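Local coordinates for probable quinone reductase Qor (NADPH:quinone reductase) (Zeta-crystallin homolog protein) (Mycobacterium tuberculosis, PDB 4RVU), which binds NADPH and probably transfers electrons from it to quinones, as a member of the zeta-crystallin branch of the medium-chain dehydrogenase/reductase family, at residues 44-47 and 48-52; 316-320 and 321-325; 270-273 and 274-277. One frame throughout, in Å; residues are numbered along the deposited sequence.

All three contacts grip the same NADPH, at different points along its length. Contact 1, the helix 45-52, is buried and meets the middle of the cofactor; contact 2, the end of helix 312-320 with its following loop, is only partly buried and holds the adenosine 2'-phosphate end. These two touch, through a salt bridge from Arg-51 to Glu-320 and through Phe-45 packed on Leu-319. Contact 3, the loop 270-277 after the last strand of the Rossmann sheet, touches neither, though its nearest atoms come within about 5 Å of contact 1, and partly faces the second subunit. Charge marks the 2'-phosphate site of contact 2; contact 1 joins aromatic packing to one backbone bond to the pyrophosphate; contact 3 pairs backbone with carboxamide.

Contact 1: residues 44-47 and 48-52; sequences NFID and TYFRS. With NDP (NADPH dihydro-nicotinamide-adenine-dinucleotide phosphate), chain E.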
loop_
_atom_site.group_PDB
_atom_site.type_symbol
_atom_site.label_atom_id
_atom_site.label_comp_id
_atom_site.label_asym_id
_atom_site.label_seq_id
_atom_site.Cartn_x
_atom_site.Cartn_y
_atom_site.Cartn_z
ATOM N N ASN A 44 1.982 19.579 17.690
ATOM C CA ASN A 44 2.011 18.652 16.558
ATOM C C ASN A 44 1.382 19.263 15.332
ATOM O O ASN A 44 0.451 20.050 15.452
ATOM C CB ASN A 44 1.309 17.351 16.935
ATOM C CG ASN A 44 2.075 16.592 17.984
ATOM O OD1 ASN A 44 3.091 15.956 17.675
ATOM N ND2 ASN A 44 1.634 16.689 19.241
ATOM N N PHE A 45 1.887 18.912 14.149
ATOM C CA PHE A 45 1.382 19.548 12.936
ATOM C C PHE A 45 -0.119 19.330 12.769
ATOM O O PHE A 45 -0.820 20.191 12.237
ATOM C CB PHE A 45 2.136 19.085 11.690
ATOM C CG PHE A 45 2.354 20.183 10.695
ATOM C CD1 PHE A 45 1.334 20.577 9.836
ATOM C CD2 PHE A 45 3.567 20.842 10.640
ATOM C CE1 PHE A 45 1.533 21.611 8.924
ATOM C CE2 PHE A 45 3.779 21.872 9.743
ATOM C CZ PHE A 45 2.760 22.259 8.882
ATOM N N ILE A 46 -0.617 18.202 13.260
ATOM C CA ILE A 46 -2.047 17.929 13.186
ATOM C C ILE A 46 -2.870 18.946 13.957
ATOM O O ILE A 46 -4.035 19.175 13.619
ATOM C CB ILE A 46 -2.407 16.485 13.632
ATOM C CG1 ILE A 46 -3.818 16.103 13.162
ATOM C CG2 ILE A 46 -2.294 16.319 15.121
ATOM C CD1 ILE A 46 -4.215 14.688 13.535
ATOM N N ASP A 47 -2.276 19.557 14.991
ATOM C CA ASP A 47 -2.969 20.599 15.746
ATOM C C ASP A 47 -3.400 21.722 14.798
ATOM O O ASP A 47 -4.460 22.333 14.986
ATOM C CB ASP A 47 -2.077 21.203 16.855
ATOM C CG ASP A 47 -1.552 20.164 17.850
ATOM O OD1 ASP A 47 -2.113 19.051 17.935
ATOM O OD2 ASP A 47 -0.579 20.489 18.581
ATOM N N THR A 48 -2.573 22.002 13.794
ATOM C CA THR A 48 -2.859 23.088 12.860
ATOM C C THR A 48 -4.039 22.749 11.946
ATOM O O THR A 48 -4.744 23.654 11.489
ATOM C CB THR A 48 -1.650 23.455 11.982
ATOM O OG1 THR A 48 -1.434 22.438 10.988
ATOM C CG2 THR A 48 -0.386 23.650 12.828
ATOM N N TYR A 49 -4.240 21.457 11.675
ATOM C CA TYR A 49 -5.329 21.022 10.789
ATOM C C TYR A 49 -6.659 21.153 11.530
ATOM O O TYR A 49 -7.676 21.520 10.940
ATOM C CB TYR A 49 -5.147 19.570 10.306
ATOM C CG TYR A 49 -3.840 19.221 9.608
ATOM C CD1 TYR A 49 -3.217 20.100 8.721
ATOM C CD2 TYR A 49 -3.241 17.987 9.825
ATOM C CE1 TYR A 49 -2.015 19.751 8.089
ATOM C CE2 TYR A 49 -2.054 17.632 9.208
ATOM C CZ TYR A 49 -1.439 18.516 8.344
ATOM O OH TYR A 49 -0.246 18.136 7.740
ATOM N N PHE A 50 -6.651 20.854 12.828
ATOM C CA PHE A 50 -7.830 21.049 13.668
ATOM C C PHE A 50 -8.132 22.519 13.902
ATOM O O PHE A 50 -9.296 22.930 13.938
ATOM C CB PHE A 50 -7.664 20.359 15.019
ATOM C CG PHE A 50 -7.917 18.888 14.976
ATOM C CD1 PHE A 50 -6.905 17.986 15.266
ATOM C CD2 PHE A 50 -9.170 18.404 14.631
ATOM C CE1 PHE A 50 -7.143 16.624 15.219
ATOM C CE2 PHE A 50 -9.415 17.044 14.578
ATOM C CZ PHE A 50 -8.400 16.154 14.878
ATOM N N ARG A 51 -7.079 23.307 14.089
ATOM C CA ARG A 51 -7.238 24.739 14.274
ATOM C C ARG A 51 -7.834 25.364 13.010
ATOM O O ARG A 51 -8.730 26.210 13.088
ATOM C CB ARG A 51 -5.890 25.375 14.591
ATOM C CG ARG A 51 -5.977 26.834 15.006
ATOM C CD ARG A 51 -5.282 27.702 13.992
ATOM N NE ARG A 51 -3.906 27.276 13.799
ATOM C CZ ARG A 51 -3.318 27.103 12.619
ATOM N NH1 ARG A 51 -3.972 27.333 11.488
ATOM N NH2 ARG A 51 -2.061 26.704 12.578
ATOM N N SER A 52 -7.349 24.930 11.848
ATOM C CA SER A 52 -7.779 25.518 10.581
ATOM C C SER A 52 -9.158 25.025 10.145
ATOM O O SER A 52 -9.802 25.646 9.300
ATOM C CB SER A 52 -6.749 25.267 9.473
ATOM O OG SER A 52 -6.763 23.918 9.034
HETATM P PA NDP E . 7.572 18.855 11.715
HETATM O O1A NDP E . 8.298 19.186 12.988
HETATM O O2A NDP E . 8.157 17.842 10.772
HETATM O O5B NDP E . 7.306 20.218 10.906
HETATM C C5B NDP E . 6.897 20.176 9.544
HETATM C C4B NDP E . 8.143 20.261 8.679
HETATM O O4B NDP E . 7.853 19.935 7.319
HETATM C C3B NDP E . 8.704 21.672 8.651
HETATM O O3B NDP E . 9.621 21.899 9.721
HETATM C C2B NDP E . 9.381 21.751 7.298
HETATM O O2B NDP E . 10.771 21.479 7.412
HETATM C C1B NDP E . 8.705 20.682 6.452
HETATM N N9A NDP E . 7.925 21.379 5.403
HETATM C C8A NDP E . 8.104 21.257 4.078
HETATM N N7A NDP E . 7.241 22.046 3.396
HETATM C C5A NDP E . 6.492 22.701 4.298
HETATM C C6A NDP E . 5.394 23.692 4.255
HETATM N N6A NDP E . 4.917 24.147 3.076
HETATM N N1A NDP E . 4.889 24.125 5.430
HETATM C C2A NDP E . 5.360 23.676 6.606
HETATM N N3A NDP E . 6.353 22.781 6.720
HETATM C C4A NDP E . 6.950 22.262 5.622
HETATM O O3 NDP E . 6.078 18.416 12.095
HETATM P PN NDP E . 5.776 17.108 12.974
HETATM O O1N NDP E . 7.081 16.435 13.307
HETATM O O2N NDP E . 4.816 17.504 14.064
HETATM O O5D NDP E . 4.985 16.175 11.934
HETATM C C5D NDP E . 5.601 15.766 10.716
HETATM C C4D NDP E . 4.532 15.385 9.703
HETATM O O4D NDP E . 3.979 14.114 10.037
HETATM C C3D NDP E . 3.382 16.371 9.723
HETATM O O3D NDP E . 2.931 16.554 8.382
HETATM C C2D NDP E . 2.298 15.685 10.526
HETATM O O2D NDP E . 1.007 16.081 10.058
HETATM C C1D NDP E . 2.570 14.215 10.250
HETATM N N1N NDP E . 2.199 13.315 11.342
HETATM C C2N NDP E . 1.457 12.244 11.052
HETATM C C3N NDP E . 1.073 11.329 12.022
HETATM C C7N NDP E . 0.234 10.152 11.625
HETATM O O7N NDP E . -0.048 9.313 12.462
HETATM N N7N NDP E . -0.175 10.053 10.361
HETATM C C4N NDP E . 1.494 11.502 13.462
HETATM C C5N NDP E . 2.307 12.698 13.642
HETATM C C6N NDP E . 2.628 13.545 12.587
HETATM P P2B NDP E . 11.778 21.822 6.206
HETATM O O1X NDP E . 10.872 22.163 5.057
HETATM O O2X NDP E . 12.585 22.982 6.714
HETATM O O3X NDP E . 12.580 20.567 6.024
#
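The first turns of helix 45-52, in the GroES-like part of the enoyl reductase fold, bring Phe-45 and Tyr-49 together against the NADPH. Their rings meet obliquely, planes at 52°, with Phe-45 CD1 3.8 Å from Tyr-49 CZ. The carbonyl of Phe-45 lies over the centre of one face of the tyrosine ring. That same oxygen is gripped twice by Thr-48: the hydroxyl OG1 donates to Phe-45 O at 2.6 Å in the carbonyl plane, and the backbone N reaches it from above that plane. A chi1 of 73°, which sets OG1 between the backbone N and the carbonyl carbon, turns the hydroxyl back to this oxygen. On another side of the helix, Ile-46 and Phe-50 run side by side, CD1 of the isoleucine 3.9 Å from CE1 of the phenylalanine. Asp-47 OD2 accepts from Asn-44 N at 2.9 Å and also binds Tyr-100, tying down the chain just ahead of the helix. Towards the cofactor, Phe-45 N donates to the phosphate oxygen O2N at 3.3 Å, while the nicotinamide-ribose hydroxyl O2D makes a weak bond to Tyr-49 OH. The amide probably offsets part of the phosphate charge, while the Phe-45 ring packs on C5B and the adenine and its CB on the nicotinamide ribose.

Contact 2: residues 316-320 and 321-325; sequences HQDLE and ARKTV. With NDP (NADPH dihydro-nicotinamide-adenine-dinucleotide phosphate), chain E.
Arg-322 takes hold of the 2'-phosphate of NADPH by the edge of its guanidinium: NE and NH2 both donate to the single oxygen O1X, with Arg-322 NH2 2.7 Å from it. The same group lies with one face against the adenine, N7A sitting 3.4 Å above the guanidinium plane, while the aliphatic part of the side chain runs along the base, Arg-322 CG being 3.5 Å from N3A. A bend at chi3 (71°) turns the guanidinium from this path to the phosphate. Tyr-197 adds a cation-pi contact to Arg-322.

Behind the arginine, helix 312-320 ends in a Schellman motif. With Arg-322 at positive phi, its N bonds to Leu-319 O and Lys-323 N bonds to Asp-318 O at 2.9 Å, fixing where the arginine leaves the backbone. Beyond the turn, Thr-324 folds back on the helix, its CG2 3.8 Å from Asp-318 CB and its OG1 beside Leu-319 CD1. A water donates to Leu-319 O and to Thr-324 OG1. The oxygen of this water is also hydrogen-bonded, at 2.7 Å, to NADPH O3B, the hydroxyl of the adenosine ribose, linking the helix end and the loop to the sugar. A second water bridges Asp-318 OD1 and Lys-323 NZ, whose charged atoms stay 4.6 Å apart; the other carboxylate oxygen, OD2, binds Tyr-307. Two N-H groups of one cation converging on O1X would favour recognition by charge of the 2'-phosphate, which NADPH carries and NADH lacks.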
loop_
_atom_site.group_PDB
_atom_site.type_symbol
_atom_site.label_atom_id
_atom_site.label_comp_id
_atom_site.label_asym_id
_atom_site.label_seq_id
_atom_site.Cartn_x
_atom_site.Cartn_y
_atom_site.Cartn_z
ATOM N N HIS A 316 2.365 27.993 16.431
ATOM C CA HIS A 316 1.708 27.579 15.190
ATOM C C HIS A 316 2.234 28.370 13.992
ATOM O O HIS A 316 2.429 27.811 12.912
ATOM C CB HIS A 316 0.191 27.676 15.297
ATOM C CG HIS A 316 -0.442 26.499 15.972
ATOM N ND1 HIS A 316 -1.626 25.941 15.540
ATOM C CD2 HIS A 316 -0.058 25.781 17.054
ATOM C CE1 HIS A 316 -1.948 24.933 16.332
ATOM N NE2 HIS A 316 -1.016 24.817 17.259
ATOM N N GLN A 317 2.477 29.664 14.179
ATOM C CA GLN A 317 3.119 30.467 13.139
ATOM C C GLN A 317 4.478 29.917 12.724
ATOM O O GLN A 317 4.733 29.723 11.534
ATOM C CB GLN A 317 3.287 31.922 13.592
ATOM C CG GLN A 317 1.980 32.677 13.713
ATOM C CD GLN A 317 2.183 34.118 14.159
ATOM O OE1 GLN A 317 3.089 34.416 14.939
ATOM N NE2 GLN A 317 1.336 35.015 13.667
ATOM N N ASP A 318 5.360 29.699 13.700
ATOM C CA ASP A 318 6.708 29.207 13.418
ATOM C C ASP A 318 6.682 27.823 12.763
ATOM O O ASP A 318 7.475 27.534 11.867
ATOM C CB ASP A 318 7.543 29.144 14.706
ATOM C CG ASP A 318 7.824 30.511 15.298
ATOM O OD1 ASP A 318 7.611 31.528 14.604
ATOM O OD2 ASP A 318 8.287 30.555 16.462
ATOM N N LEU A 319 5.761 26.972 13.214
ATOM C CA LEU A 319 5.663 25.612 12.703
ATOM C C LEU A 319 5.253 25.640 11.234
ATOM O O LEU A 319 5.896 25.010 10.384
ATOM C CB LEU A 319 4.662 24.805 13.531
ATOM C CG LEU A 319 4.399 23.368 13.104
ATOM C CD1 LEU A 319 5.703 22.590 13.064
ATOM C CD2 LEU A 319 3.402 22.704 14.048
ATOM N N GLU A 320 4.208 26.407 10.935
ATOM C CA GLU A 320 3.704 26.515 9.561
ATOM C C GLU A 320 4.675 27.231 8.629
ATOM O O GLU A 320 4.639 27.031 7.410
ATOM C CB GLU A 320 2.342 27.213 9.542
ATOM C CG GLU A 320 1.236 26.420 10.222
ATOM C CD GLU A 320 -0.143 27.029 10.026
ATOM O OE1 GLU A 320 -0.240 28.230 9.689
ATOM O OE2 GLU A 320 -1.132 26.295 10.222
ATOM N N ALA A 321 5.546 28.056 9.200
ATOM C CA ALA A 321 6.502 28.828 8.412
ATOM C C ALA A 321 7.814 28.083 8.195
ATOM O O ALA A 321 8.754 28.645 7.631
ATOM C CB ALA A 321 6.762 30.191 9.061
ATOM N N ARG A 322 7.875 26.825 8.639
ATOM C CA ARG A 322 9.064 25.976 8.472
ATOM C C ARG A 322 10.246 26.466 9.317
ATOM O O ARG A 322 11.406 26.187 9.015
ATOM C CB ARG A 322 9.460 25.859 6.986
ATOM C CG ARG A 322 8.285 25.584 6.044
ATOM C CD ARG A 322 8.703 25.636 4.564
ATOM N NE ARG A 322 9.546 24.511 4.162
ATOM C CZ ARG A 322 9.850 24.229 2.895
ATOM N NH1 ARG A 322 9.377 24.995 1.915
ATOM N NH2 ARG A 322 10.618 23.181 2.602
ATOM N N LYS A 323 9.949 27.177 10.397
ATOM C CA LYS A 323 11.008 27.800 11.186
ATOM C C LYS A 323 11.437 26.978 12.400
ATOM O O LYS A 323 12.433 27.302 13.061
ATOM C CB LYS A 323 10.559 29.176 11.660
ATOM C CG LYS A 323 10.430 30.225 10.575
ATOM C CD LYS A 323 9.847 31.481 11.205
ATOM C CE LYS A 323 10.016 32.720 10.342
ATOM N NZ LYS A 323 9.486 33.912 11.089
ATOM N N THR A 324 10.681 25.935 12.724
ATOM C CA THR A 324 11.015 25.133 13.905
ATOM C C THR A 324 12.006 24.043 13.529
ATOM O O THR A 324 12.121 23.671 12.361
ATOM C CB THR A 324 9.767 24.508 14.571
ATOM O OG1 THR A 324 9.164 23.547 13.686
ATOM C CG2 THR A 324 8.754 25.583 14.921
ATOM N N VAL A 325 12.742 23.553 14.523
ATOM C CA VAL A 325 13.576 22.375 14.354
ATOM C C VAL A 325 13.212 21.405 15.463
ATOM O O VAL A 325 13.003 21.809 16.611
ATOM C CB VAL A 325 15.088 22.706 14.410
ATOM C CG1 VAL A 325 15.495 23.566 13.218
ATOM C CG2 VAL A 325 15.426 23.415 15.697
HETATM P PA NDP E . 7.572 18.855 11.715
HETATM O O1A NDP E . 8.298 19.186 12.988
HETATM O O2A NDP E . 8.157 17.842 10.772
HETATM O O5B NDP E . 7.306 20.218 10.906
HETATM C C5B NDP E . 6.897 20.176 9.544
HETATM C C4B NDP E . 8.143 20.261 8.679
HETATM O O4B NDP E . 7.853 19.935 7.319
HETATM C C3B NDP E . 8.704 21.672 8.651
HETATM O O3B NDP E . 9.621 21.899 9.721
HETATM C C2B NDP E . 9.381 21.751 7.298
HETATM O O2B NDP E . 10.771 21.479 7.412
HETATM C C1B NDP E . 8.705 20.682 6.452
HETATM N N9A NDP E . 7.925 21.379 5.403
HETATM C C8A NDP E . 8.104 21.257 4.078
HETATM N N7A NDP E . 7.241 22.046 3.396
HETATM C C5A NDP E . 6.492 22.701 4.298
HETATM C C6A NDP E . 5.394 23.692 4.255
HETATM N N6A NDP E . 4.917 24.147 3.076
HETATM N N1A NDP E . 4.889 24.125 5.430
HETATM C C2A NDP E . 5.360 23.676 6.606
HETATM N N3A NDP E . 6.353 22.781 6.720
HETATM C C4A NDP E . 6.950 22.262 5.622
HETATM O O3 NDP E . 6.078 18.416 12.095
HETATM P PN NDP E . 5.776 17.108 12.974
HETATM O O1N NDP E . 7.081 16.435 13.307
HETATM O O2N NDP E . 4.816 17.504 14.064
HETATM O O5D NDP E . 4.985 16.175 11.934
HETATM C C5D NDP E . 5.601 15.766 10.716
HETATM C C4D NDP E . 4.532 15.385 9.703
HETATM O O4D NDP E . 3.979 14.114 10.037
HETATM C C3D NDP E . 3.382 16.371 9.723
HETATM O O3D NDP E . 2.931 16.554 8.382
HETATM C C2D NDP E . 2.298 15.685 10.526
HETATM O O2D NDP E . 1.007 16.081 10.058
HETATM C C1D NDP E . 2.570 14.215 10.250
HETATM N N1N NDP E . 2.199 13.315 11.342
HETATM C C2N NDP E . 1.457 12.244 11.052
HETATM C C3N NDP E . 1.073 11.329 12.022
HETATM C C7N NDP E . 0.234 10.152 11.625
HETATM O O7N NDP E . -0.048 9.313 12.462
HETATM N N7N NDP E . -0.175 10.053 10.361
HETATM C C4N NDP E . 1.494 11.502 13.462
HETATM C C5N NDP E . 2.307 12.698 13.642
HETATM C C6N NDP E . 2.628 13.545 12.587
HETATM P P2B NDP E . 11.778 21.822 6.206
HETATM O O1X NDP E . 10.872 22.163 5.057
HETATM O O2X NDP E . 12.585 22.982 6.714
HETATM O O3X NDP E . 12.580 20.567 6.024
HETATM O O HOH W 1 7.025 32.898 12.279
HETATM O O HOH W 2 8.559 24.055 10.947
#

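Contact 3: residues 270-273 and 274-277; sequences RPSL and FHFT. With NDP (NADPH dihydro-nicotinamide-adenine-dinucleotide phosphate), chain E.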
loop_
_atom_site.group_PDB
_atom_site.type_symbol
_atom_site.label_atom_id
_atom_site.label_comp_id
_atom_site.label_asym_id
_atom_site.label_seq_id
_atom_site.Cartn_x
_atom_site.Cartn_y
_atom_site.Cartn_z
ATOM N N ARG A 270 -1.516 5.384 3.569
ATOM C CA ARG A 270 -1.652 6.663 4.273
ATOM C C ARG A 270 -2.104 6.368 5.697
ATOM O O ARG A 270 -3.303 6.375 5.985
ATOM C CB ARG A 270 -2.676 7.571 3.579
ATOM C CG ARG A 270 -2.472 9.093 3.825
ATOM C CD ARG A 270 -2.505 9.475 5.313
ATOM N NE ARG A 270 -2.266 10.899 5.552
ATOM C CZ ARG A 270 -2.161 11.451 6.760
ATOM N NH1 ARG A 270 -2.255 10.707 7.853
ATOM N NH2 ARG A 270 -1.951 12.755 6.881
ATOM N N PRO A 271 -1.140 6.123 6.601
ATOM C CA PRO A 271 -1.519 5.686 7.944
ATOM C C PRO A 271 -1.855 6.839 8.889
ATOM O O PRO A 271 -1.465 7.999 8.669
ATOM C CB PRO A 271 -0.256 4.975 8.442
ATOM C CG PRO A 271 0.871 5.719 7.753
ATOM C CD PRO A 271 0.317 6.050 6.377
ATOM N N SER A 272 -2.600 6.489 9.934
ATOM C CA SER A 272 -2.895 7.378 11.049
ATOM C C SER A 272 -2.562 6.641 12.344
ATOM O O SER A 272 -2.818 5.440 12.457
ATOM C CB SER A 272 -4.373 7.773 11.019
ATOM O OG SER A 272 -4.882 7.999 12.315
ATOM N N LEU A 273 -1.975 7.365 13.299
ATOM C CA LEU A 273 -1.600 6.834 14.614
ATOM C C LEU A 273 -2.754 6.077 15.288
ATOM O O LEU A 273 -2.542 5.085 16.002
ATOM C CB LEU A 273 -1.111 7.985 15.524
ATOM C CG LEU A 273 -0.661 7.601 16.937
ATOM C CD1 LEU A 273 0.507 6.617 16.862
ATOM C CD2 LEU A 273 -0.296 8.825 17.813
ATOM N N PHE A 274 -3.971 6.555 15.065
ATOM C CA PHE A 274 -5.164 5.905 15.603
ATOM C C PHE A 274 -5.189 4.390 15.343
ATOM O O PHE A 274 -5.549 3.605 16.229
ATOM C CB PHE A 274 -6.418 6.576 15.036
ATOM C CG PHE A 274 -7.697 5.942 15.493
ATOM C CD1 PHE A 274 -8.218 6.229 16.745
ATOM C CD2 PHE A 274 -8.382 5.054 14.670
ATOM C CE1 PHE A 274 -9.403 5.641 17.175
ATOM C CE2 PHE A 274 -9.566 4.464 15.093
ATOM C CZ PHE A 274 -10.077 4.762 16.348
ATOM N N HIS A 275 -4.774 3.969 14.150
ATOM C CA HIS A 275 -4.850 2.552 13.787
ATOM C C HIS A 275 -3.643 1.750 14.261
ATOM O O HIS A 275 -3.543 0.559 13.983
ATOM C CB HIS A 275 -5.039 2.372 12.271
ATOM C CG HIS A 275 -6.279 3.016 11.733
ATOM N ND1 HIS A 275 -6.243 4.058 10.831
ATOM C CD2 HIS A 275 -7.590 2.773 11.975
ATOM C CE1 HIS A 275 -7.477 4.424 10.536
ATOM N NE2 HIS A 275 -8.315 3.660 11.218
ATOM N N PHE A 276 -2.726 2.394 14.983
ATOM C CA PHE A 276 -1.578 1.685 15.536
ATOM C C PHE A 276 -1.513 1.815 17.058
ATOM O O PHE A 276 -0.532 1.422 17.677
ATOM C CB PHE A 276 -0.272 2.152 14.876
ATOM C CG PHE A 276 -0.277 2.001 13.383
ATOM C CD1 PHE A 276 0.307 0.888 12.787
ATOM C CD2 PHE A 276 -0.913 2.943 12.575
ATOM C CE1 PHE A 276 0.280 0.729 11.397
ATOM C CE2 PHE A 276 -0.956 2.786 11.194
ATOM C CZ PHE A 276 -0.344 1.680 10.602
ATOM N N THR A 277 -2.585 2.339 17.641
ATOM C CA THR A 277 -2.772 2.377 19.096
ATOM C C THR A 277 -4.181 1.891 19.421
ATOM O O THR A 277 -4.943 2.550 20.155
ATOM C CB THR A 277 -2.558 3.798 19.653
ATOM O OG1 THR A 277 -3.337 4.726 18.891
ATOM C CG2 THR A 277 -1.103 4.207 19.558
HETATM P PA NDP E . 7.572 18.855 11.715
HETATM O O1A NDP E . 8.298 19.186 12.988
HETATM O O2A NDP E . 8.157 17.842 10.772
HETATM O O5B NDP E . 7.306 20.218 10.906
HETATM C C5B NDP E . 6.897 20.176 9.544
HETATM C C4B NDP E . 8.143 20.261 8.679
HETATM O O4B NDP E . 7.853 19.935 7.319
HETATM C C3B NDP E . 8.704 21.672 8.651
HETATM O O3B NDP E . 9.621 21.899 9.721
HETATM C C2B NDP E . 9.381 21.751 7.298
HETATM O O2B NDP E . 10.771 21.479 7.412
HETATM C C1B NDP E . 8.705 20.682 6.452
HETATM N N9A NDP E . 7.925 21.379 5.403
HETATM C C8A NDP E . 8.104 21.257 4.078
HETATM N N7A NDP E . 7.241 22.046 3.396
HETATM C C5A NDP E . 6.492 22.701 4.298
HETATM C C6A NDP E . 5.394 23.692 4.255
HETATM N N6A NDP E . 4.917 24.147 3.076
HETATM N N1A NDP E . 4.889 24.125 5.430
HETATM C C2A NDP E . 5.360 23.676 6.606
HETATM N N3A NDP E . 6.353 22.781 6.720
HETATM C C4A NDP E . 6.950 22.262 5.622
HETATM O O3 NDP E . 6.078 18.416 12.095
HETATM P PN NDP E . 5.776 17.108 12.974
HETATM O O1N NDP E . 7.081 16.435 13.307
HETATM O O2N NDP E . 4.816 17.504 14.064
HETATM O O5D NDP E . 4.985 16.175 11.934
HETATM C C5D NDP E . 5.601 15.766 10.716
HETATM C C4D NDP E . 4.532 15.385 9.703
HETATM O O4D NDP E . 3.979 14.114 10.037
HETATM C C3D NDP E . 3.382 16.371 9.723
HETATM O O3D NDP E . 2.931 16.554 8.382
HETATM C C2D NDP E . 2.298 15.685 10.526
HETATM O O2D NDP E . 1.007 16.081 10.058
HETATM C C1D NDP E . 2.570 14.215 10.250
HETATM N N1N NDP E . 2.199 13.315 11.342
HETATM C C2N NDP E . 1.457 12.244 11.052
HETATM C C3N NDP E . 1.073 11.329 12.022
HETATM C C7N NDP E . 0.234 10.152 11.625
HETATM O O7N NDP E . -0.048 9.313 12.462
HETATM N N7N NDP E . -0.175 10.053 10.361
HETATM C C4N NDP E . 1.494 11.502 13.462
HETATM C C5N NDP E . 2.307 12.698 13.642
HETATM C C6N NDP E . 2.628 13.545 12.587
HETATM P P2B NDP E . 11.778 21.822 6.206
HETATM O O1X NDP E . 10.872 22.163 5.057
HETATM O O2X NDP E . 12.585 22.982 6.714
HETATM O O3X NDP E . 12.580 20.567 6.024
#
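Phe-276 packs back on Pro-271 within a loop of the Rossmann domain, between strand 267-269 and helix 280-295, whose backbone reads the nicotinamide carboxamide. The phenylalanine ring reaches back along the loop: the carbonyl oxygen of Ser-272 meets its edge, in plane, 3.1 Å from CD2, and Pro-271 CB packs obliquely on CE2 at 3.6 Å. A chi1 of -57°, with CG beside the backbone N, directs the ring this way, and Tyr-135 stacks on it. Elsewhere in the turn, CD2 of Phe-274 sits over one face of the His-275 imidazole, offset toward the rim, while His-275 NE2 lies at the edge of the Phe-274 ring: two successive side chains turned across each other. His-275 ND1 is hydrogen-bonded to Ser-265 OG of the second subunit, which also accepts from Ser-272 N, placing the turn at the dimer interface. The 3-10 turn itself is held by His-275 N on Ser-272 O and by Phe-276 N on Leu-273 O at 2.9 Å. Arg-270 NH1 donates to Pro-271 O from a tilt out of the carbonyl plane. That oxygen also accepts from the carboxamide N7N at 3.0 Å, while Leu-273 N donates to O7N at 2.9 Å.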